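Local coordinates for glycosyl hydrolase, family 31/fibronectin type III domain protein (Clostridium perfringens, PDB 4LKS), which binds galactose through a calcium-containing carbohydrate-binding module (CBM32) of a larger family 31 glycoside hydrolase, probably targeting galactose-bearing glycans, at residues S24-I29 against I68-A73; A31-D36 against W52-Q57; L82-S87 against Y156-E161; E94-T99 against V109-L114. One frame throughout, in Å; residues are numbered along the deposited sequence.

Interaction 1: S24-I29 against I68-A73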
loop_
_atom_site.group_PDB
_atom_site.type_symbol
_atom_site.label_atom_id
_atom_site.label_comp_id
_atom_site.label_asym_id
_atom_site.label_seq_id
_atom_site.Cartn_x
_atom_site.Cartn_y
_atom_site.Cartn_z
ATOM N N SER A 24 -11.529 9.992 1.600
ATOM C CA SER A 24 -11.374 11.436 1.781
ATOM C C SER A 24 -10.540 11.805 3.010
ATOM O O SER A 24 -10.038 12.929 3.111
ATOM C CB SER A 24 -12.734 12.134 1.848
ATOM O OG SER A 24 -13.428 11.779 3.022
ATOM N N LYS A 25 -10.395 10.861 3.943
ATOM C CA LYS A 25 -9.606 11.070 5.150
ATOM C C LYS A 25 -8.111 10.842 4.923
ATOM O O LYS A 25 -7.318 11.003 5.854
ATOM C CB LYS A 25 -10.074 10.125 6.254
ATOM C CG LYS A 25 -11.568 10.156 6.520
ATOM C CD LYS A 25 -12.015 11.539 6.934
ATOM C CE LYS A 25 -13.501 11.546 7.255
ATOM N NZ LYS A 25 -13.993 12.941 7.372
ATOM N N LEU A 26 -7.734 10.489 3.695
ATOM C CA LEU A 26 -6.372 10.072 3.362
ATOM C C LEU A 26 -5.718 11.014 2.360
ATOM O O LEU A 26 -6.371 11.496 1.431
ATOM C CB LEU A 26 -6.387 8.670 2.738
ATOM C CG LEU A 26 -7.159 7.574 3.466
ATOM C CD1 LEU A 26 -7.056 6.264 2.686
ATOM C CD2 LEU A 26 -6.641 7.408 4.880
ATOM N N GLU A 27 -4.419 11.234 2.522
ATOM C CA GLU A 27 -3.640 12.037 1.589
ATOM C C GLU A 27 -2.261 11.409 1.392
ATOM O O GLU A 27 -1.494 11.254 2.355
ATOM C CB GLU A 27 -3.488 13.476 2.101
ATOM C CG GLU A 27 -2.710 14.357 1.133
ATOM C CD GLU A 27 -2.337 15.726 1.697
ATOM O OE1 GLU A 27 -2.579 15.992 2.892
ATOM O OE2 GLU A 27 -1.770 16.531 0.923
ATOM N N ALA A 28 -1.929 11.057 0.152
ATOM C CA ALA A 28 -0.576 10.582 -0.136
ATOM C C ALA A 28 0.357 11.784 -0.170
ATOM O O ALA A 28 0.210 12.666 -1.024
ATOM C CB ALA A 28 -0.526 9.823 -1.459
ATOM N N ILE A 29 1.311 11.828 0.750
ATOM C CA ILE A 29 2.166 13.006 0.856
ATOM C C ILE A 29 3.576 12.794 0.327
ATOM O O ILE A 29 4.309 13.758 0.109
ATOM C CB ILE A 29 2.227 13.558 2.294
ATOM C CG1 ILE A 29 2.825 12.526 3.252
ATOM C CG2 ILE A 29 0.850 14.020 2.755
ATOM C CD1 ILE A 29 3.309 13.146 4.552
ATOM N N ILE A 68 1.182 7.776 3.544
ATOM C CA ILE A 68 -0.180 8.287 3.624
ATOM C C ILE A 68 -0.370 9.054 4.927
ATOM O O ILE A 68 -0.043 8.554 6.021
ATOM C CB ILE A 68 -1.211 7.142 3.587
ATOM C CG1 ILE A 68 -0.956 6.200 2.397
ATOM C CG2 ILE A 68 -2.654 7.700 3.604
ATOM C CD1 ILE A 68 -0.814 6.876 1.020
ATOM N N LYS A 69 -0.888 10.274 4.803
ATOM C CA LYS A 69 -1.249 11.102 5.943
ATOM C C LYS A 69 -2.756 11.034 6.136
ATOM O O LYS A 69 -3.503 11.165 5.169
ATOM C CB LYS A 69 -0.845 12.556 5.669
ATOM C CG LYS A 69 -1.256 13.530 6.760
ATOM C CD LYS A 69 -0.967 14.962 6.331
ATOM C CE LYS A 69 -1.463 15.941 7.368
ATOM N NZ LYS A 69 -1.077 17.342 7.011
ATOM N N LEU A 70 -3.197 10.833 7.375
ATOM C CA LEU A 70 -4.627 10.798 7.702
ATOM C C LEU A 70 -5.029 12.175 8.235
ATOM O O LEU A 70 -4.168 12.959 8.651
ATOM C CB LEU A 70 -4.922 9.679 8.714
ATOM C CG LEU A 70 -4.618 8.284 8.139
ATOM C CD1 LEU A 70 -3.242 7.814 8.543
ATOM C CD2 LEU A 70 -5.673 7.266 8.565
ATOM N N ASP A 71 -6.322 12.481 8.209
ATOM C CA ASP A 71 -6.747 13.844 8.550
ATOM C C ASP A 71 -6.525 14.178 10.028
ATOM O O ASP A 71 -6.414 15.352 10.401
ATOM C CB ASP A 71 -8.202 14.082 8.147
ATOM C CG ASP A 71 -9.174 13.300 8.993
ATOM O OD1 ASP A 71 -9.058 12.057 9.046
ATOM O OD2 ASP A 71 -10.055 13.926 9.613
ATOM N N LYS A 72 -6.456 13.141 10.859
ATOM C CA LYS A 72 -6.118 13.257 12.269
ATOM C C LYS A 72 -5.494 11.923 12.637
ATOM O O LYS A 72 -5.425 11.025 11.797
ATOM C CB LYS A 72 -7.375 13.514 13.109
ATOM C CG LYS A 72 -8.464 12.466 12.935
ATOM C CD LYS A 72 -9.655 12.724 13.863
ATOM C CE LYS A 72 -10.826 11.831 13.490
ATOM N NZ LYS A 72 -11.612 11.410 14.681
ATOM N N ALA A 73 -5.022 11.785 13.871
ATOM C CA ALA A 73 -4.538 10.491 14.340
ATOM C C ALA A 73 -5.702 9.529 14.532
ATOM O O ALA A 73 -6.766 9.911 15.039
ATOM C CB ALA A 73 -3.757 10.641 15.641
HETATM O O HOH W 1 -5.408 13.423 5.166
HETATM O O HOH W 2 -12.634 13.485 10.142
HETATM O O HOH W 3 -1.473 18.007 4.217
#
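The flat groups here are two carboxylates, those of D71 and E27, and each has a lysine chain of the other segment running beside it. At D71, OD1 stands 3.5 Å from K25 CB, and OD2 reaches K25 NZ through a water that donates to the carboxylate and accepts from the ammonium; OD1 is also hydrogen-bonded to the hydroxyl of Y74. E27 and K69 both set out with CG anti to the backbone N (chi1 -178° and 176°) and run on extended in the same direction, which brings E27 OE1 within 3.9 Å of K69 CD. Their charged ends, E27 OE1 and K69 NZ, stay 4.6 Å apart and share a water. Beneath these chains, edge strand 26-31 pairs antiparallel with strand 64-70 in the five-stranded sheet of the F5/8 type C beta-sandwich. K69 N gives E27 O a nearly straight bond of 2.7 Å, and E27 N returns a more bent one (143°) to K69 O. I29 crosses K69, its CG2 3.7 Å from K69 CB. On the sheet face opposite E27, A28 CB meets I68 CD1 at 3.9 Å and L26 CD2 meets L70 CD2 at 3.8 Å; L26, I68 and L70 all pack against F164 of the second sheet.

Interaction 2: A31-D36 against W52-Q57. With GAL (beta-D-galactopyranose), chain D.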
loop_
_atom_site.group_PDB
_atom_site.type_symbol
_atom_site.label_atom_id
_atom_site.label_comp_id
_atom_site.label_asym_id
_atom_site.label_seq_id
_atom_site.Cartn_x
_atom_site.Cartn_y
_atom_site.Cartn_z
ATOM N N ALA A 31 6.159 9.695 -2.062
ATOM C CA ALA A 31 6.538 8.382 -2.545
ATOM C C ALA A 31 7.952 8.460 -3.083
ATOM O O ALA A 31 8.392 9.521 -3.528
ATOM C CB ALA A 31 5.583 7.894 -3.630
ATOM N N THR A 32 8.652 7.335 -3.053
ATOM C CA THR A 32 10.042 7.295 -3.502
ATOM C C THR A 32 10.151 7.789 -4.939
ATOM O O THR A 32 11.057 8.563 -5.291
ATOM C CB THR A 32 10.576 5.880 -3.443
ATOM O OG1 THR A 32 10.336 5.327 -2.140
ATOM C CG2 THR A 32 12.066 5.871 -3.735
ATOM N N SER A 33 9.219 7.339 -5.768
ATOM C CA SER A 33 9.174 7.755 -7.157
ATOM C C SER A 33 7.782 7.504 -7.707
ATOM O O SER A 33 6.970 6.816 -7.070
ATOM C CB SER A 33 10.227 7.013 -7.976
ATOM O OG SER A 33 10.018 5.616 -7.979
ATOM N N GLU A 34 7.512 8.069 -8.880
ATOM C CA GLU A 34 6.229 7.937 -9.554
ATOM C C GLU A 34 6.514 7.847 -11.049
ATOM O O GLU A 34 7.395 8.538 -11.557
ATOM C CB GLU A 34 5.345 9.156 -9.270
ATOM C CG GLU A 34 4.972 9.357 -7.800
ATOM C CD GLU A 34 4.501 10.767 -7.517
ATOM O OE1 GLU A 34 5.356 11.680 -7.465
ATOM O OE2 GLU A 34 3.281 10.977 -7.365
ATOM N N ALA A 35 5.779 6.990 -11.747
ATOM C CA ALA A 35 5.938 6.831 -13.191
ATOM C C ALA A 35 4.715 7.350 -13.915
ATOM O O ALA A 35 3.599 7.237 -13.410
ATOM C CB ALA A 35 6.136 5.382 -13.540
ATOM N N ASP A 36 4.929 7.896 -15.109
ATOM C CA ASP A 36 3.826 8.206 -16.015
ATOM C C ASP A 36 2.813 9.128 -15.334
ATOM O O ASP A 36 3.206 10.143 -14.758
ATOM C CB ASP A 36 3.194 6.903 -16.509
ATOM C CG ASP A 36 4.208 5.977 -17.150
ATOM O OD1 ASP A 36 5.165 6.494 -17.769
ATOM O OD2 ASP A 36 4.051 4.744 -17.047
ATOM N N TRP A 52 -0.939 4.158 -8.080
ATOM C CA TRP A 52 0.420 4.665 -7.929
ATOM C C TRP A 52 1.347 3.603 -8.504
ATOM O O TRP A 52 1.131 2.410 -8.278
ATOM C CB TRP A 52 0.757 4.901 -6.453
ATOM C CG TRP A 52 2.238 5.049 -6.226
ATOM C CD1 TRP A 52 3.057 5.995 -6.771
ATOM C CD2 TRP A 52 3.073 4.222 -5.403
ATOM N NE1 TRP A 52 4.349 5.809 -6.346
ATOM C CE2 TRP A 52 4.388 4.732 -5.501
ATOM C CE3 TRP A 52 2.840 3.105 -4.591
ATOM C CZ2 TRP A 52 5.470 4.160 -4.816
ATOM C CZ3 TRP A 52 3.921 2.538 -3.901
ATOM C CH2 TRP A 52 5.215 3.070 -4.023
ATOM N N HIS A 53 2.366 4.029 -9.249
ATOM C CA HIS A 53 3.373 3.119 -9.784
ATOM C C HIS A 53 4.718 3.808 -9.642
ATOM O O HIS A 53 4.856 4.982 -9.990
ATOM C CB HIS A 53 3.079 2.833 -11.266
ATOM C CG HIS A 53 3.791 1.640 -11.831
ATOM N ND1 HIS A 53 5.164 1.547 -11.913
ATOM C CD2 HIS A 53 3.307 0.507 -12.403
ATOM C CE1 HIS A 53 5.498 0.401 -12.485
ATOM N NE2 HIS A 53 4.386 -0.243 -12.797
ATOM N N SER A 54 5.702 3.098 -9.099
ATOM C CA SER A 54 7.026 3.675 -8.922
ATOM C C SER A 54 7.766 3.665 -10.265
ATOM O O SER A 54 7.323 3.028 -11.231
ATOM C CB SER A 54 7.810 2.932 -7.818
ATOM O OG SER A 54 8.106 1.588 -8.157
ATOM N N ALA A 55 8.883 4.379 -10.324
ATOM C CA ALA A 55 9.643 4.500 -11.573
ATOM C C ALA A 55 10.195 3.151 -12.022
ATOM O O ALA A 55 10.504 2.288 -11.199
ATOM C CB ALA A 55 10.756 5.528 -11.421
ATOM N N TYR A 56 10.320 2.960 -13.337
ATOM C CA TYR A 56 10.705 1.653 -13.864
ATOM C C TYR A 56 11.770 1.724 -14.953
ATOM O O TYR A 56 11.845 0.852 -15.822
ATOM C CB TYR A 56 9.486 0.861 -14.351
ATOM C CG TYR A 56 8.607 1.551 -15.372
ATOM C CD1 TYR A 56 8.878 1.461 -16.732
ATOM C CD2 TYR A 56 7.481 2.255 -14.976
ATOM C CE1 TYR A 56 8.061 2.071 -17.665
ATOM C CE2 TYR A 56 6.663 2.867 -15.892
ATOM C CZ TYR A 56 6.956 2.780 -17.236
ATOM O OH TYR A 56 6.123 3.395 -18.142
ATOM N N GLN A 57 12.600 2.756 -14.883
ATOM C CA GLN A 57 13.773 2.820 -15.743
ATOM C C GLN A 57 14.799 1.784 -15.298
ATOM O O GLN A 57 14.718 1.269 -14.187
ATOM C CB GLN A 57 14.358 4.228 -15.751
ATOM C CG GLN A 57 13.406 5.244 -16.360
ATOM C CD GLN A 57 12.749 4.727 -17.629
ATOM O OE1 GLN A 57 13.426 4.292 -18.564
ATOM N NE2 GLN A 57 11.420 4.755 -17.662
HETATM C C1 GAL D . 4.138 -1.330 -18.740
HETATM C C2 GAL D . 3.051 -0.777 -17.798
HETATM C C3 GAL D . 3.629 0.291 -16.883
HETATM C C4 GAL D . 4.819 -0.296 -16.105
HETATM C C5 GAL D . 5.842 -0.814 -17.095
HETATM C C6 GAL D . 7.027 -1.527 -16.439
HETATM O O1 GAL D . 3.645 -2.398 -19.502
HETATM O O2 GAL D . 1.958 -0.185 -18.509
HETATM O O3 GAL D . 2.652 0.719 -15.937
HETATM O O4 GAL D . 4.378 -1.384 -15.295
HETATM O O5 GAL D . 5.251 -1.799 -17.977
HETATM O O6 GAL D . 7.987 -1.935 -17.406
#
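D36 reaches Y56 from a backbone with positive phi (56°), uncommon for a residue that is not glycine. Its carboxylate lies at the edge of the Y56 ring, the two planes 69° apart, and Y56 OH donates to D36 OD2 at 2.7 Å on the syn lone pair. A35 CB touches the same ring at CE2, 3.5 Å away. This fixes the phenol from one segment while the galactose lies over a face of the ring, with sugar C5 above its centre, the aromatic platform familiar from carbohydrate-binding modules. The site sits at one end of the F5/8 type C beta-sandwich, at the end of the short edge strand 52-53 and in the loop that follows. H53 points into it: NE2 and galactose O4 share a hydrogen bond of 2.7 Å, and ND1 donates in the ring plane to S54 O, which holds the imidazole's rotation. One backbone bond joins the segments, A35 N to H53 O. S33 is used twice. Its OG, placed between backbone N and carbonyl carbon (chi1 62°), accepts an almost straight bond from A55 N at 2.9 Å, and its carbonyl O accepts from W52 NE1 at 2.9 Å, in both the indole and carbonyl planes.

Interaction 3: L82-S87 against Y156-E161. With CA (calcium ion), chain C; GAL (beta-D-galactopyranose), chain D.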
loop_
_atom_site.group_PDB
_atom_site.type_symbol
_atom_site.label_atom_id
_atom_site.label_comp_id
_atom_site.label_asym_id
_atom_site.label_seq_id
_atom_site.Cartn_x
_atom_site.Cartn_y
_atom_site.Cartn_z
ATOM N N LEU A 82 -4.865 -3.235 -2.361
ATOM C CA LEU A 82 -5.536 -3.643 -3.598
ATOM C C LEU A 82 -4.542 -3.565 -4.741
ATOM O O LEU A 82 -4.060 -2.483 -5.078
ATOM C CB LEU A 82 -6.753 -2.758 -3.894
ATOM C CG LEU A 82 -7.517 -3.120 -5.177
ATOM C CD1 LEU A 82 -8.190 -4.476 -5.031
ATOM C CD2 LEU A 82 -8.543 -2.037 -5.527
ATOM N N PRO A 83 -4.190 -4.720 -5.315
ATOM C CA PRO A 83 -3.257 -4.661 -6.442
ATOM C C PRO A 83 -3.915 -4.110 -7.695
ATOM O O PRO A 83 -5.147 -4.092 -7.828
ATOM C CB PRO A 83 -2.856 -6.129 -6.662
ATOM C CG PRO A 83 -3.942 -6.928 -6.035
ATOM C CD PRO A 83 -4.533 -6.097 -4.929
ATOM N N ARG A 84 -3.060 -3.636 -8.589
ATOM C CA ARG A 84 -3.429 -3.224 -9.931
ATOM C C ARG A 84 -4.350 -4.253 -10.577
ATOM O O ARG A 84 -4.084 -5.463 -10.522
ATOM C CB ARG A 84 -2.143 -3.077 -10.738
ATOM C CG ARG A 84 -2.312 -2.542 -12.129
ATOM C CD ARG A 84 -0.943 -2.392 -12.749
ATOM N NE ARG A 84 -0.996 -1.647 -13.996
ATOM C CZ ARG A 84 0.077 -1.206 -14.634
ATOM N NH1 ARG A 84 1.289 -1.450 -14.148
ATOM N NH2 ARG A 84 -0.065 -0.522 -15.759
ATOM N N GLN A 85 -5.439 -3.778 -11.176
ATOM C CA GLN A 85 -6.486 -4.675 -11.670
ATOM C C GLN A 85 -6.272 -5.179 -13.092
ATOM O O GLN A 85 -6.749 -6.259 -13.441
ATOM C CB GLN A 85 -7.860 -4.002 -11.565
ATOM C CG GLN A 85 -8.295 -3.736 -10.136
ATOM C CD GLN A 85 -8.544 -5.010 -9.357
ATOM O OE1 GLN A 85 -9.497 -5.739 -9.632
ATOM N NE2 GLN A 85 -7.686 -5.288 -8.377
ATOM N N ASN A 86 -5.557 -4.407 -13.906
ATOM C CA ASN A 86 -5.407 -4.738 -15.326
ATOM C C ASN A 86 -4.052 -5.341 -15.683
ATOM O O ASN A 86 -3.820 -5.724 -16.833
ATOM C CB ASN A 86 -5.650 -3.500 -16.195
ATOM C CG ASN A 86 -4.585 -2.430 -16.003
ATOM O OD1 ASN A 86 -4.007 -2.300 -14.923
ATOM N ND2 ASN A 86 -4.322 -1.658 -17.052
ATOM N N SER A 87 -3.160 -5.425 -14.704
ATOM C CA SER A 87 -1.793 -5.865 -14.948
ATOM C C SER A 87 -1.147 -6.292 -13.641
ATOM O O SER A 87 -1.476 -5.761 -12.585
ATOM C CB SER A 87 -0.979 -4.728 -15.571
ATOM O OG SER A 87 0.409 -5.020 -15.550
ATOM N N TYR A 156 9.872 -2.554 -9.397
ATOM C CA TYR A 156 8.901 -1.471 -9.240
ATOM C C TYR A 156 7.657 -1.971 -8.515
ATOM O O TYR A 156 7.351 -3.168 -8.528
ATOM C CB TYR A 156 8.533 -0.852 -10.601
ATOM C CG TYR A 156 8.355 -1.868 -11.712
ATOM C CD1 TYR A 156 7.164 -2.582 -11.863
ATOM C CD2 TYR A 156 9.380 -2.114 -12.619
ATOM C CE1 TYR A 156 7.015 -3.514 -12.881
ATOM C CE2 TYR A 156 9.230 -3.040 -13.632
ATOM C CZ TYR A 156 8.054 -3.730 -13.764
ATOM O OH TYR A 156 7.936 -4.647 -14.783
ATOM N N ALA A 157 6.944 -1.041 -7.881
ATOM C CA ALA A 157 5.742 -1.374 -7.122
ATOM C C ALA A 157 4.566 -0.571 -7.651
ATOM O O ALA A 157 4.731 0.533 -8.171
ATOM C CB ALA A 157 5.944 -1.049 -5.669
ATOM N N SER A 158 3.370 -1.122 -7.489
ATOM C CA SER A 158 2.157 -0.372 -7.785
ATOM C C SER A 158 1.111 -0.682 -6.728
ATOM O O SER A 158 1.237 -1.650 -5.984
ATOM C CB SER A 158 1.627 -0.690 -9.184
ATOM O OG SER A 158 1.335 -2.068 -9.335
ATOM N N ALA A 159 0.094 0.162 -6.657
ATOM C CA ALA A 159 -1.009 -0.060 -5.735
ATOM C C ALA A 159 -2.199 0.664 -6.298
ATOM O O ALA A 159 -2.092 1.846 -6.626
ATOM C CB ALA A 159 -0.675 0.494 -4.365
ATOM N N ALA A 160 -3.332 -0.030 -6.402
ATOM C CA ALA A 160 -4.576 0.620 -6.811
ATOM C C ALA A 160 -5.251 1.313 -5.627
ATOM O O ALA A 160 -5.786 2.410 -5.771
ATOM C CB ALA A 160 -5.514 -0.380 -7.448
ATOM N N GLU A 161 -5.252 0.655 -4.465
ATOM C CA GLU A 161 -5.772 1.261 -3.244
ATOM C C GLU A 161 -5.057 0.748 -2.021
ATOM O O GLU A 161 -4.617 -0.409 -1.964
ATOM C CB GLU A 161 -7.254 0.937 -3.045
ATOM C CG GLU A 161 -8.227 1.582 -4.008
ATOM C CD GLU A 161 -9.650 1.453 -3.492
ATOM O OE1 GLU A 161 -10.418 0.619 -4.027
ATOM O OE2 GLU A 161 -9.990 2.164 -2.517
HETATM CA CA CA C . -6.652 4.220 -6.986
HETATM C C1 GAL D . 4.138 -1.330 -18.740
HETATM C C2 GAL D . 3.051 -0.777 -17.798
HETATM C C3 GAL D . 3.629 0.291 -16.883
HETATM C C4 GAL D . 4.819 -0.296 -16.105
HETATM C C5 GAL D . 5.842 -0.814 -17.095
HETATM C C6 GAL D . 7.027 -1.527 -16.439
HETATM O O1 GAL D . 3.645 -2.398 -19.502
HETATM O O2 GAL D . 1.958 -0.185 -18.509
HETATM O O3 GAL D . 2.652 0.719 -15.937
HETATM O O4 GAL D . 4.378 -1.384 -15.295
HETATM O O5 GAL D . 5.251 -1.799 -17.977
HETATM O O6 GAL D . 7.987 -1.935 -17.406
HETATM O O HOH W 4 -0.255 -3.689 -7.904
#
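R84 meets S158 at the root of its side chain and galactose at its tip. CB lies 3.9 Å from S158 OG, a hydroxyl that is hydrogen-bonded to N89 O and accepts from a water that in turn accepts from R84 N. With CG anti to the backbone N (chi1 -175°) and the chain extended as far as NE, CD still passes S158 OG before the guanidinium enters the sugar site. NE donates to N86 OD1 at 3.2 Å, and S87 CB covers part of one guanidinium face; both steady the plane. The sugar lies at the edge: NH1 gives to galactose O3 at 3.1 Å and also to O4, while NH2 gives to galactose O3 at 3.0 Å and more weakly to O2. Further along the segments, L82 faces both A160 and E161 in a classic beta bulge. L82 O accepts from A160 N at 2.9 Å and weakly from E161 N, and L82 N closes the pair by donating to E161 O at 2.9 Å. The A160 carbonyl O binds the calcium ion at 2.4 Å, alongside ligands from N42, D45, D47 and T50. R84 grips O3 with two nitrogens, and it shares the axial O4, the hydroxyl that sets galactose apart from glucose, with H53; this is consistent with galactose-specific recognition.

Interaction 4: E94-T99 against V109-L114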
loop_
_atom_site.group_PDB
_atom_site.type_symbol
_atom_site.label_atom_id
_atom_site.label_comp_id
_atom_site.label_asym_id
_atom_site.label_seq_id
_atom_site.Cartn_x
_atom_site.Cartn_y
_atom_site.Cartn_z
ATOM N N GLU A 94 6.061 -8.642 -0.777
ATOM C CA GLU A 94 6.639 -8.498 0.558
ATOM C C GLU A 94 6.628 -7.013 0.900
ATOM O O GLU A 94 6.992 -6.166 0.070
ATOM C CB GLU A 94 8.074 -9.061 0.647
ATOM C CG GLU A 94 8.559 -9.222 2.097
ATOM C CD GLU A 94 10.054 -9.490 2.243
ATOM O OE1 GLU A 94 10.805 -9.377 1.257
ATOM O OE2 GLU A 94 10.476 -9.790 3.381
ATOM N N TYR A 95 6.196 -6.688 2.117
ATOM C CA TYR A 95 5.997 -5.297 2.518
ATOM C C TYR A 95 6.493 -5.039 3.942
ATOM O O TYR A 95 6.723 -5.973 4.738
ATOM C CB TYR A 95 4.502 -4.917 2.419
ATOM C CG TYR A 95 3.670 -5.768 3.354
ATOM C CD1 TYR A 95 3.531 -5.423 4.697
ATOM C CD2 TYR A 95 3.079 -6.943 2.919
ATOM C CE1 TYR A 95 2.823 -6.225 5.581
ATOM C CE2 TYR A 95 2.356 -7.758 3.801
ATOM C CZ TYR A 95 2.236 -7.382 5.130
ATOM O OH TYR A 95 1.546 -8.167 6.032
ATOM N N LYS A 96 6.618 -3.757 4.252
ATOM C CA LYS A 96 6.851 -3.290 5.609
ATOM C C LYS A 96 5.869 -2.158 5.882
ATOM O O LYS A 96 5.527 -1.374 4.978
ATOM C CB LYS A 96 8.301 -2.812 5.792
ATOM C CG LYS A 96 8.595 -2.244 7.185
ATOM C CD LYS A 96 10.083 -1.995 7.395
ATOM C CE LYS A 96 10.592 -0.849 6.551
ATOM N NZ LYS A 96 12.024 -0.564 6.914
ATOM N N ILE A 97 5.390 -2.112 7.124
ATOM C CA ILE A 97 4.522 -1.034 7.573
ATOM C C ILE A 97 5.183 -0.305 8.732
ATOM O O ILE A 97 5.636 -0.925 9.703
ATOM C CB ILE A 97 3.158 -1.562 8.031
ATOM C CG1 ILE A 97 2.386 -2.117 6.836
ATOM C CG2 ILE A 97 2.351 -0.442 8.699
ATOM C CD1 ILE A 97 1.171 -2.911 7.210
ATOM N N GLU A 98 5.243 1.021 8.622
ATOM C CA GLU A 98 5.723 1.875 9.710
ATOM C C GLU A 98 4.654 2.926 9.954
ATOM O O GLU A 98 3.951 3.310 9.029
ATOM C CB GLU A 98 7.003 2.600 9.306
ATOM C CG GLU A 98 8.202 1.719 9.104
ATOM C CD GLU A 98 9.278 2.458 8.340
ATOM O OE1 GLU A 98 9.168 2.556 7.095
ATOM O OE2 GLU A 98 10.201 2.995 8.981
ATOM N N THR A 99 4.537 3.410 11.186
ATOM C CA THR A 99 3.601 4.498 11.450
ATOM C C THR A 99 4.270 5.587 12.258
ATOM O O THR A 99 5.290 5.358 12.909
ATOM C CB THR A 99 2.322 4.036 12.184
ATOM O OG1 THR A 99 2.666 3.412 13.421
ATOM C CG2 THR A 99 1.517 3.057 11.335
ATOM N N VAL A 109 5.931 -1.330 12.547
ATOM C CA VAL A 109 4.744 -2.050 12.989
ATOM C C VAL A 109 4.847 -3.543 12.653
ATOM O O VAL A 109 4.671 -4.399 13.528
ATOM C CB VAL A 109 3.479 -1.431 12.373
ATOM C CG1 VAL A 109 2.272 -2.262 12.715
ATOM C CG2 VAL A 109 3.298 0.018 12.859
ATOM N N ARG A 110 5.150 -3.855 11.392
ATOM C CA ARG A 110 5.277 -5.243 10.970
ATOM C C ARG A 110 5.843 -5.343 9.566
ATOM O O ARG A 110 5.900 -4.357 8.818
ATOM C CB ARG A 110 3.930 -5.977 11.005
ATOM C CG ARG A 110 2.967 -5.566 9.894
ATOM C CD ARG A 110 1.797 -6.538 9.808
ATOM N NE ARG A 110 2.265 -7.828 9.313
ATOM C CZ ARG A 110 1.543 -8.940 9.287
ATOM N NH1 ARG A 110 0.299 -8.950 9.744
ATOM N NH2 ARG A 110 2.081 -10.053 8.803
ATOM N N THR A 111 6.290 -6.542 9.224
ATOM C CA THR A 111 6.533 -6.897 7.835
ATOM C C THR A 111 5.624 -8.070 7.486
ATOM O O THR A 111 4.932 -8.622 8.351
ATOM C CB THR A 111 7.992 -7.266 7.584
ATOM O OG1 THR A 111 8.331 -8.401 8.386
ATOM C CG2 THR A 111 8.902 -6.115 7.967
ATOM N N GLY A 112 5.601 -8.455 6.214
ATOM C CA GLY A 112 4.839 -9.624 5.841
ATOM C C GLY A 112 4.899 -9.895 4.356
ATOM O O GLY A 112 5.560 -9.178 3.603
ATOM N N ASN A 113 4.192 -10.939 3.947
ATOM C CA ASN A 113 4.160 -11.340 2.557
ATOM C C ASN A 113 2.732 -11.540 2.106
ATOM O O ASN A 113 1.842 -11.799 2.924
ATOM C CB ASN A 113 4.956 -12.632 2.352
ATOM C CG ASN A 113 6.446 -12.426 2.523
ATOM O OD1 ASN A 113 7.178 -12.182 1.555
ATOM N ND2 ASN A 113 6.908 -12.510 3.760
ATOM N N LEU A 114 2.520 -11.414 0.802
ATOM C CA LEU A 114 1.221 -11.668 0.197
ATOM C C LEU A 114 1.362 -12.827 -0.780
ATOM O O LEU A 114 2.355 -12.932 -1.500
ATOM C CB LEU A 114 0.684 -10.418 -0.504
ATOM C CG LEU A 114 0.420 -9.207 0.403
ATOM C CD1 LEU A 114 -0.076 -8.032 -0.422
ATOM C CD2 LEU A 114 -0.584 -9.540 1.513
HETATM O O HOH W 5 0.850 -10.586 5.144
#
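Y95 and G112 meet inside an antiparallel beta hairpin, strands 95-100 and 107-113, the second of which is the outermost strand of the five-stranded sheet in this beta-sandwich. Backbone bonds run both ways between Y95 and G112, and I97 N gives R110 O a nearly straight bond of 2.9 Å. At I97 the pairing is disturbed by a classic bulge: V109 and R110 both face it, V109 N donating to I97 O at 2.9 Å and R110 N only weakly. The Y95 ring, with CG between the backbone N and carbonyl carbon (chi1 62°), folds over the neighbouring strand, and G112 CA makes a CH-pi contact over its face, 3.9 Å from the ring centroid. Having no side chain, G112 lets the ring settle on bare backbone. The R110 chain bends at chi3, so that NE and NH2 both grip T111 O side-on, NE at 2.9 Å, while NH1 goes to R132 O. That holds the guanidinium with one face toward Y95 OH, which lies 3.3 Å from R110 CZ, the two planes 53° apart. The phenol oxygen does its hydrogen bonding in another direction: a water at the ring edge sits 2.7 Å from Y95 OH and donates to N113 O, also at 2.7 Å.

Overall arrangement
Interactions 1 and 4 belong to the five-stranded sheet and lie toward its two edges, their centres 19 Å apart; interactions 2 and 3 centre on the facing four-stranded sheet and its loops, although interaction 2 begins at the end of strand 26-31. Along the chain, interaction 2 is nested inside the loop closed by interaction 1, and interaction 4 inside the much longer loop closed by interaction 3. Only 2 and 3 touch, 12 Å apart between centres, where neighbouring strands 52-53 and 158-166 pair: W52 O lies 3.0 Å from A159 N. Together they supply four of the five galactose-pocket residues, and interaction 3 also reaches calcium, while interactions 1 and 4 build the sandwich away from the sugar.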